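Local coordinates for enterobactin synthetase component F-related protein (Vibrio cholerae serotype O1, PDB 4OXI) that binds glycyl-adenosine-5'-phosphate and, as an adenylation domain, probably uses ATP to activate glycine for a lipopolysaccharide modification linked to antimicrobial peptide resistance, at residues Tyr76-Met81 against Ala113-Tyr118; Ile102-Val105 against Ala109-Ser112; Arg488-Ala493 against Leu528-Gln533. One frame throughout, in Å; residues are numbered along the deposited sequence.

Overall arrangement
Contacts 1 and 2 share helix 108-119 in the AMP-binding region of the chain. Their centres are about 11 Å apart, and they touch where I102 meets A113 and I114 and where M81 meets Y111 and S112. Contact 2 is nested in the loop that contact 1 closes. Contact 1 packs helix 108-119 on helix 78-95. Contact 2 packs it on the loop after strand 99-102 of the parallel sheet. W115 and Y111 of this helix also reach the mixed sheet. Contact 3 comes later and joins helices 480-491 and 524-531. Its centre is about 42 Å from that of contact 1, across the chain's centre, and about 32 Å from that of contact 2. It probably packs the C-terminal subdomain independently of them.

Contact 1 (Tyr76-Met81 against Ala113-Tyr118); sequences YTYQEM and AIWASY
The W115 indole carries this contact. M81 covers one face of it and Y78 meets its edge. M81 CB sits over the six-membered ring, 3.4 Å from W115 CZ3 and 3.8 Å from the ring centroid, a CH-pi contact. The M81 chain bends at chi2 and chi3 (-60° and -59°), which brings CE back over the same face of the indole. M81 SD stands almost straight above the six-membered ring, 5.4 Å from the W115 centroid, a distant Met-aromatic contact. At the outer edge of the indole, W115 CH2 is 3.5 Å from Y78 CD2. The Y78 ring is oblique to the W115 six-membered ring, with the planes at 36°. The two side chains cross at about a right angle. Y78 OH points away from the indole and is hydrogen-bonded to A281 O.

M81 and Y78 lie in the first turn of their helix, which a capping box holds in place. E80 N donates to T77 OG1 at 3.1 Å, and T77 N donates to E80 OE1 at 2.8 Å, reaching the oxygen from above the carboxylate plane.

All three residues of the contact are buried. Helices 78-95 and 108-119 meet here. W115 also touches A68 of strand 67-71, L277 of helix 268-279 and A85 further along helix 78-95.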
loop_
_atom_site.group_PDB
_atom_site.type_symbol
_atom_site.label_atom_id
_atom_site.label_comp_id
_atom_site.label_asym_id
_atom_site.label_seq_id
_atom_site.Cartn_x
_atom_site.Cartn_y
_atom_site.Cartn_z
ATOM N N TYR A 76 -19.363 5.540 -12.273
ATOM C CA TYR A 76 -18.768 6.295 -13.375
ATOM C C TYR A 76 -18.260 5.315 -14.411
ATOM O O TYR A 76 -17.560 4.346 -14.072
ATOM C CB TYR A 76 -17.608 7.187 -12.878
ATOM C CG TYR A 76 -18.004 8.132 -11.759
ATOM C CD1 TYR A 76 -18.409 9.436 -12.029
ATOM C CD2 TYR A 76 -18.005 7.710 -10.444
ATOM C CE1 TYR A 76 -18.794 10.297 -11.011
ATOM C CE2 TYR A 76 -18.385 8.564 -9.419
ATOM C CZ TYR A 76 -18.771 9.853 -9.706
ATOM O OH TYR A 76 -19.146 10.700 -8.682
ATOM N N THR A 77 -18.620 5.549 -15.673
ATOM C CA THR A 77 -18.159 4.675 -16.758
ATOM C C THR A 77 -16.688 4.925 -17.111
ATOM O O THR A 77 -16.102 5.929 -16.687
ATOM C CB THR A 77 -18.969 4.907 -18.029
ATOM O OG1 THR A 77 -18.769 6.253 -18.440
ATOM C CG2 THR A 77 -20.477 4.669 -17.790
ATOM N N TYR A 78 -16.098 4.026 -17.894
ATOM C CA TYR A 78 -14.735 4.220 -18.378
ATOM C C TYR A 78 -14.610 5.537 -19.134
ATOM O O TYR A 78 -13.603 6.236 -19.015
ATOM C CB TYR A 78 -14.263 3.018 -19.220
ATOM C CG TYR A 78 -13.690 1.954 -18.325
ATOM C CD1 TYR A 78 -14.495 0.951 -17.788
ATOM C CD2 TYR A 78 -12.354 1.991 -17.958
ATOM C CE1 TYR A 78 -13.965 -0.001 -16.919
ATOM C CE2 TYR A 78 -11.825 1.057 -17.104
ATOM C CZ TYR A 78 -12.625 0.077 -16.580
ATOM O OH TYR A 78 -12.056 -0.829 -15.724
ATOM N N GLN A 79 -15.653 5.900 -19.868
ATOM C CA GLN A 79 -15.631 7.126 -20.651
ATOM C C GLN A 79 -15.649 8.329 -19.729
ATOM O O GLN A 79 -14.907 9.302 -19.942
ATOM C CB GLN A 79 -16.836 7.167 -21.604
ATOM C CG GLN A 79 -16.925 8.437 -22.463
ATOM C CD GLN A 79 -15.821 8.524 -23.512
ATOM O OE1 GLN A 79 -15.621 7.600 -24.303
ATOM N NE2 GLN A 79 -15.087 9.633 -23.511
ATOM N N GLU A 80 -16.496 8.283 -18.707
ATOM C CA GLU A 80 -16.567 9.398 -17.776
ATOM C C GLU A 80 -15.268 9.537 -16.985
ATOM O O GLU A 80 -14.813 10.645 -16.741
ATOM C CB GLU A 80 -17.759 9.236 -16.829
ATOM C CG GLU A 80 -19.119 9.389 -17.516
ATOM C CD GLU A 80 -20.273 8.827 -16.673
ATOM O OE1 GLU A 80 -20.021 8.020 -15.746
ATOM O OE2 GLU A 80 -21.436 9.182 -16.951
ATOM N N MET A 81 -14.678 8.418 -16.568
ATOM C CA MET A 81 -13.410 8.469 -15.831
ATOM C C MET A 81 -12.296 8.968 -16.748
ATOM O O MET A 81 -11.402 9.706 -16.321
ATOM C CB MET A 81 -13.046 7.089 -15.260
ATOM C CG MET A 81 -13.922 6.644 -14.086
ATOM S SD MET A 81 -13.831 7.788 -12.680
ATOM C CE MET A 81 -12.069 7.731 -12.306
ATOM N N ALA A 113 -7.516 11.532 -10.171
ATOM C CA ALA A 113 -6.139 12.028 -10.207
ATOM C C ALA A 113 -5.140 10.910 -10.405
ATOM O O ALA A 113 -4.130 11.099 -11.077
ATOM C CB ALA A 113 -5.812 12.816 -8.934
ATOM N N ILE A 114 -5.410 9.742 -9.825
ATOM C CA ILE A 114 -4.512 8.598 -10.003
ATOM C C ILE A 114 -4.517 8.083 -11.454
ATOM O O ILE A 114 -3.455 7.826 -12.026
ATOM C CB ILE A 114 -4.825 7.465 -9.015
ATOM C CG1 ILE A 114 -4.494 7.908 -7.588
ATOM C CG2 ILE A 114 -4.002 6.229 -9.359
ATOM C CD1 ILE A 114 -4.861 6.909 -6.518
ATOM N N TRP A 115 -5.700 7.973 -12.059
ATOM C CA TRP A 115 -5.789 7.643 -13.479
ATOM C C TRP A 115 -5.099 8.725 -14.310
ATOM O O TRP A 115 -4.404 8.425 -15.268
ATOM C CB TRP A 115 -7.239 7.608 -13.929
ATOM C CG TRP A 115 -7.983 6.387 -13.636
ATOM C CD1 TRP A 115 -7.932 5.634 -12.500
ATOM C CD2 TRP A 115 -8.955 5.770 -14.490
ATOM N NE1 TRP A 115 -8.814 4.571 -12.598
ATOM C CE2 TRP A 115 -9.452 4.636 -13.811
ATOM C CE3 TRP A 115 -9.453 6.068 -15.761
ATOM C CZ2 TRP A 115 -10.425 3.801 -14.364
ATOM C CZ3 TRP A 115 -10.410 5.220 -16.322
ATOM C CH2 TRP A 115 -10.887 4.107 -15.619
ATOM N N ALA A 116 -5.323 9.984 -13.948
ATOM C CA ALA A 116 -4.738 11.107 -14.674
ATOM C C ALA A 116 -3.228 11.025 -14.616
ATOM O O ALA A 116 -2.540 11.281 -15.600
ATOM C CB ALA A 116 -5.209 12.449 -14.068
ATOM N N SER A 117 -2.704 10.690 -13.443
ATOM C CA SER A 117 -1.261 10.614 -13.294
ATOM C C SER A 117 -0.699 9.452 -14.094
ATOM O O SER A 117 0.336 9.588 -14.766
ATOM C CB SER A 117 -0.870 10.476 -11.822
ATOM O OG SER A 117 0.504 10.140 -11.741
ATOM N N TYR A 118 -1.370 8.306 -14.030
ATOM C CA TYR A 118 -0.911 7.151 -14.795
ATOM C C TYR A 118 -0.957 7.423 -16.310
ATOM O O TYR A 118 0.022 7.196 -17.021
ATOM C CB TYR A 118 -1.709 5.869 -14.467
ATOM C CG TYR A 118 -1.249 4.749 -15.367
ATOM C CD1 TYR A 118 -0.091 4.046 -15.074
ATOM C CD2 TYR A 118 -1.925 4.445 -16.546
ATOM C CE1 TYR A 118 0.376 3.048 -15.908
ATOM C CE2 TYR A 118 -1.465 3.444 -17.395
ATOM C CZ TYR A 118 -0.309 2.757 -17.072
ATOM O OH TYR A 118 0.163 1.761 -17.893
#

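Contact 2 (Ile102-Val105 against Ala109-Ser112); sequences ILSV and AAYS
A110, S104 and I102 give most of the buried surface, and A110 gives the largest share. Its methyl group faces the loop that leads into its own helix. A110 CB lies 3.5 Å from both the side-chain OG and the backbone O of S104. S104 and A110 also have the nearest CA atoms, 5.2 Å apart. The approach is close, consistent with the small side chains of S104 and A110.

S104 OG points away from its backbone N (chi1 166°). This turns the hydroxyl to the start of the helix, where it lies 3.2 Å from A110 N and 3.7 Å from A109 CB. The strongest polar partner of this hydroxyl is D151, to which it is hydrogen-bonded at OD2.

I102 adds the apolar part. Its CG2 branch rests on A110, 3.9 Å from A110 CA and 4.0 Å from A110 CB. Its CD1 continues along the helix to A113 and I114.

The segments flank the turn from strand 99-102 into helix 108-119. Strand 123-126 follows, parallel and adjacent to 99-102, which makes a beta-alpha-beta crossover. Y111 packs on strand 282-285 of the mixed sheet that also holds strand 67-71.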
loop_
_atom_site.group_PDB
_atom_site.type_symbol
_atom_site.label_atom_id
_atom_site.label_comp_id
_atom_site.label_asym_id
_atom_site.label_seq_id
_atom_site.Cartn_x
_atom_site.Cartn_y
_atom_site.Cartn_z
ATOM N N ILE A 102 -1.846 13.761 -3.382
ATOM C CA ILE A 102 -3.284 13.545 -3.376
ATOM C C ILE A 102 -3.826 13.531 -1.958
ATOM O O ILE A 102 -3.556 12.601 -1.204
ATOM C CB ILE A 102 -3.648 12.236 -4.097
ATOM C CG1 ILE A 102 -3.057 12.247 -5.518
ATOM C CG2 ILE A 102 -5.167 12.055 -4.130
ATOM C CD1 ILE A 102 -3.585 11.160 -6.402
ATOM N N LEU A 103 -4.571 14.577 -1.601
ATOM C CA LEU A 103 -5.093 14.753 -0.245
ATOM C C LEU A 103 -6.469 14.088 -0.136
ATOM O O LEU A 103 -6.867 13.579 0.918
ATOM C CB LEU A 103 -5.207 16.252 0.083
ATOM C CG LEU A 103 -5.577 16.677 1.513
ATOM C CD1 LEU A 103 -4.449 16.367 2.486
ATOM C CD2 LEU A 103 -5.922 18.168 1.552
ATOM N N SER A 104 -7.195 14.108 -1.240
ATOM C CA SER A 104 -8.487 13.445 -1.333
ATOM C C SER A 104 -8.341 11.962 -1.010
ATOM O O SER A 104 -7.351 11.335 -1.412
ATOM C CB SER A 104 -9.022 13.610 -2.753
ATOM O OG SER A 104 -10.104 12.723 -2.969
ATOM N N VAL A 105 -9.305 11.403 -0.280
ATOM C CA VAL A 105 -9.321 9.969 0.010
ATOM C C VAL A 105 -10.714 9.358 -0.165
ATOM O O VAL A 105 -11.712 10.007 0.129
ATOM C CB VAL A 105 -8.808 9.664 1.443
ATOM C CG1 VAL A 105 -7.332 10.016 1.560
ATOM C CG2 VAL A 105 -9.635 10.416 2.487
ATOM N N ALA A 109 -12.341 12.187 -6.627
ATOM C CA ALA A 109 -11.206 13.045 -6.962
ATOM C C ALA A 109 -9.883 12.298 -6.831
ATOM O O ALA A 109 -8.993 12.485 -7.645
ATOM C CB ALA A 109 -11.210 14.281 -6.097
ATOM N N ALA A 110 -9.753 11.427 -5.834
ATOM C CA ALA A 110 -8.506 10.655 -5.683
ATOM C C ALA A 110 -8.278 9.706 -6.851
ATOM O O ALA A 110 -7.163 9.635 -7.384
ATOM C CB ALA A 110 -8.499 9.887 -4.374
ATOM N N TYR A 111 -9.319 8.964 -7.244
ATOM C CA TYR A 111 -9.188 7.981 -8.328
ATOM C C TYR A 111 -9.050 8.662 -9.703
ATOM O O TYR A 111 -8.341 8.164 -10.572
ATOM C CB TYR A 111 -10.341 6.947 -8.280
ATOM C CG TYR A 111 -10.368 6.273 -6.925
ATOM C CD1 TYR A 111 -9.602 5.157 -6.669
ATOM C CD2 TYR A 111 -11.102 6.812 -5.880
ATOM C CE1 TYR A 111 -9.582 4.572 -5.402
ATOM C CE2 TYR A 111 -11.089 6.246 -4.629
ATOM C CZ TYR A 111 -10.330 5.128 -4.395
ATOM O OH TYR A 111 -10.332 4.582 -3.135
ATOM N N SER A 112 -9.734 9.791 -9.891
ATOM C CA SER A 112 -9.569 10.612 -11.087
ATOM C C SER A 112 -8.111 11.030 -11.252
ATOM O O SER A 112 -7.554 10.936 -12.332
ATOM C CB SER A 112 -10.408 11.893 -10.947
ATOM O OG SER A 112 -11.772 11.638 -11.210
#

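Contact 3 (Arg488-Ala493 against Leu528-Gln533); sequences RRVTQA and LSQCKQ
V490 makes the tight part of this contact, against Q530. V490 CG1 lies 3.2 Å from Q530 OE1 and 3.8 Å from Q530 CB. The other branch, V490 CG2, is 3.9 Å from Q530 CB. The two side chains run past each other in opposite directions. The Q530 chain is extended beyond CG (chi2 173°), which carries its amide oxygen alongside the valine. No hydrogen bond joins the segments. This closest approach lies toward the partly exposed side. The looser touch is the inner one, where V490 CG2 faces the buried C531 SG at 4.3 Å.

Two exposed residues flank the contact. Q492, the first residue past the helix, has a positive phi (61°). Its NE2 donates to R489 O at 2.7 Å, a bond local to its own segment. R489 NH1, in contrast, reaches across to Q534 OE1, just beyond Q533, and is hydrogen-bonded to it. On the buried side the chain leaves the helix through an ST turn, with A493 N donating to T491 OG1 at 3.2 Å.

The contact thus pairs the last turn of helix 480-491 with the end region of helix 524-531. Strands 496-500 and 512-516 lie between them in sequence. W527 packs against V490 and T491, and V540 touches C531.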
loop_
_atom_site.group_PDB
_atom_site.type_symbol
_atom_site.label_atom_id
_atom_site.label_comp_id
_atom_site.label_asym_id
_atom_site.label_seq_id
_atom_site.Cartn_x
_atom_site.Cartn_y
_atom_site.Cartn_z
ATOM N N ARG A 488 10.092 8.160 23.970
ATOM C CA ARG A 488 11.282 8.622 24.695
ATOM C C ARG A 488 11.392 10.144 24.736
ATOM O O ARG A 488 11.656 10.717 25.796
ATOM C CB ARG A 488 12.572 8.050 24.093
ATOM C CG ARG A 488 12.987 6.720 24.679
ATOM C CD ARG A 488 14.332 6.228 24.126
ATOM N NE ARG A 488 14.495 4.820 24.466
ATOM C CZ ARG A 488 14.955 4.384 25.637
ATOM N NH1 ARG A 488 15.338 5.252 26.572
ATOM N NH2 ARG A 488 15.042 3.076 25.875
ATOM N N ARG A 489 11.216 10.783 23.580
ATOM C CA ARG A 489 11.247 12.243 23.475
ATOM C C ARG A 489 10.202 12.890 24.375
ATOM O O ARG A 489 10.499 13.814 25.128
ATOM C CB ARG A 489 10.955 12.688 22.039
ATOM C CG ARG A 489 12.167 12.842 21.140
ATOM C CD ARG A 489 11.907 13.914 20.071
ATOM N NE ARG A 489 10.624 13.733 19.391
ATOM C CZ ARG A 489 10.451 13.001 18.290
ATOM N NH1 ARG A 489 9.248 12.899 17.740
ATOM N NH2 ARG A 489 11.476 12.375 17.728
ATOM N N VAL A 490 8.971 12.396 24.269
ATOM C CA VAL A 490 7.826 12.992 24.934
ATOM C C VAL A 490 7.855 12.756 26.453
ATOM O O VAL A 490 7.495 13.634 27.230
ATOM C CB VAL A 490 6.514 12.464 24.314
ATOM C CG1 VAL A 490 5.324 12.884 25.131
ATOM C CG2 VAL A 490 6.370 12.945 22.867
ATOM N N THR A 491 8.298 11.580 26.881
ATOM C CA THR A 491 8.333 11.289 28.306
ATOM C C THR A 491 9.648 11.635 28.989
ATOM O O THR A 491 9.679 11.792 30.208
ATOM C CB THR A 491 8.013 9.817 28.592
ATOM O OG1 THR A 491 9.083 8.991 28.115
ATOM C CG2 THR A 491 6.700 9.428 27.917
ATOM N N GLN A 492 10.727 11.740 28.215
ATOM C CA GLN A 492 12.070 11.952 28.768
ATOM C C GLN A 492 12.488 10.807 29.688
ATOM O O GLN A 492 13.431 10.943 30.471
ATOM C CB GLN A 492 12.180 13.303 29.506
ATOM C CG GLN A 492 12.139 14.536 28.593
ATOM C CD GLN A 492 13.229 14.510 27.539
ATOM O OE1 GLN A 492 14.421 14.467 27.861
ATOM N NE2 GLN A 492 12.827 14.525 26.269
ATOM N N ALA A 493 11.789 9.677 29.581
ATOM C CA ALA A 493 12.114 8.482 30.356
ATOM C C ALA A 493 13.479 7.893 29.992
ATOM O O ALA A 493 13.935 8.002 28.856
ATOM C CB ALA A 493 11.023 7.423 30.183
ATOM N N LEU A 528 0.109 11.554 25.906
ATOM C CA LEU A 528 -0.853 11.175 24.887
ATOM C C LEU A 528 -1.079 12.327 23.914
ATOM O O LEU A 528 -1.078 12.140 22.695
ATOM C CB LEU A 528 -2.173 10.800 25.552
ATOM C CG LEU A 528 -3.257 10.258 24.633
ATOM C CD1 LEU A 528 -2.706 9.072 23.865
ATOM C CD2 LEU A 528 -4.502 9.869 25.413
ATOM N N SER A 529 -1.256 13.521 24.464
ATOM C CA SER A 529 -1.502 14.711 23.659
ATOM C C SER A 529 -0.365 14.984 22.673
ATOM O O SER A 529 -0.606 15.292 21.509
ATOM C CB SER A 529 -1.733 15.924 24.564
ATOM O OG SER A 529 -1.437 17.123 23.877
ATOM N N GLN A 530 0.871 14.865 23.142
ATOM C CA GLN A 530 2.029 15.073 22.279
ATOM C C GLN A 530 2.278 13.940 21.265
ATOM O O GLN A 530 2.655 14.206 20.133
ATOM C CB GLN A 530 3.277 15.349 23.119
ATOM C CG GLN A 530 3.172 16.659 23.890
ATOM C CD GLN A 530 4.319 16.870 24.860
ATOM O OE1 GLN A 530 5.252 16.065 24.934
ATOM N NE2 GLN A 530 4.255 17.961 25.612
ATOM N N CYS A 531 2.079 12.688 21.670
ATOM C CA CYS A 531 2.258 11.568 20.749
ATOM C C CYS A 531 1.352 11.656 19.517
ATOM O O CYS A 531 1.760 11.276 18.416
ATOM C CB CYS A 531 2.041 10.236 21.459
ATOM S SG CYS A 531 3.417 9.780 22.521
ATOM N N LYS A 532 0.135 12.168 19.709
ATOM C CA LYS A 532 -0.851 12.260 18.629
ATOM C C LYS A 532 -0.421 13.244 17.541
ATOM O O LYS A 532 -0.921 13.188 16.422
ATOM C CB LYS A 532 -2.229 12.642 19.184
ATOM C CG LYS A 532 -2.896 11.521 19.970
ATOM C CD LYS A 532 -4.149 12.002 20.712
ATOM C CE LYS A 532 -4.830 10.843 21.447
ATOM N NZ LYS A 532 -6.004 11.266 22.270
ATOM N N GLN A 533 0.506 14.139 17.875
ATOM C CA GLN A 533 1.050 15.072 16.895
ATOM C C GLN A 533 2.251 14.495 16.140
ATOM O O GLN A 533 2.745 15.115 15.206
ATOM C CB GLN A 533 1.453 16.394 17.570
ATOM C CG GLN A 533 0.363 17.010 18.447
ATOM C CD GLN A 533 -1.000 17.026 17.769
ATOM O OE1 GLN A 533 -1.111 17.328 16.572
ATOM N NE2 GLN A 533 -2.050 16.696 18.532
#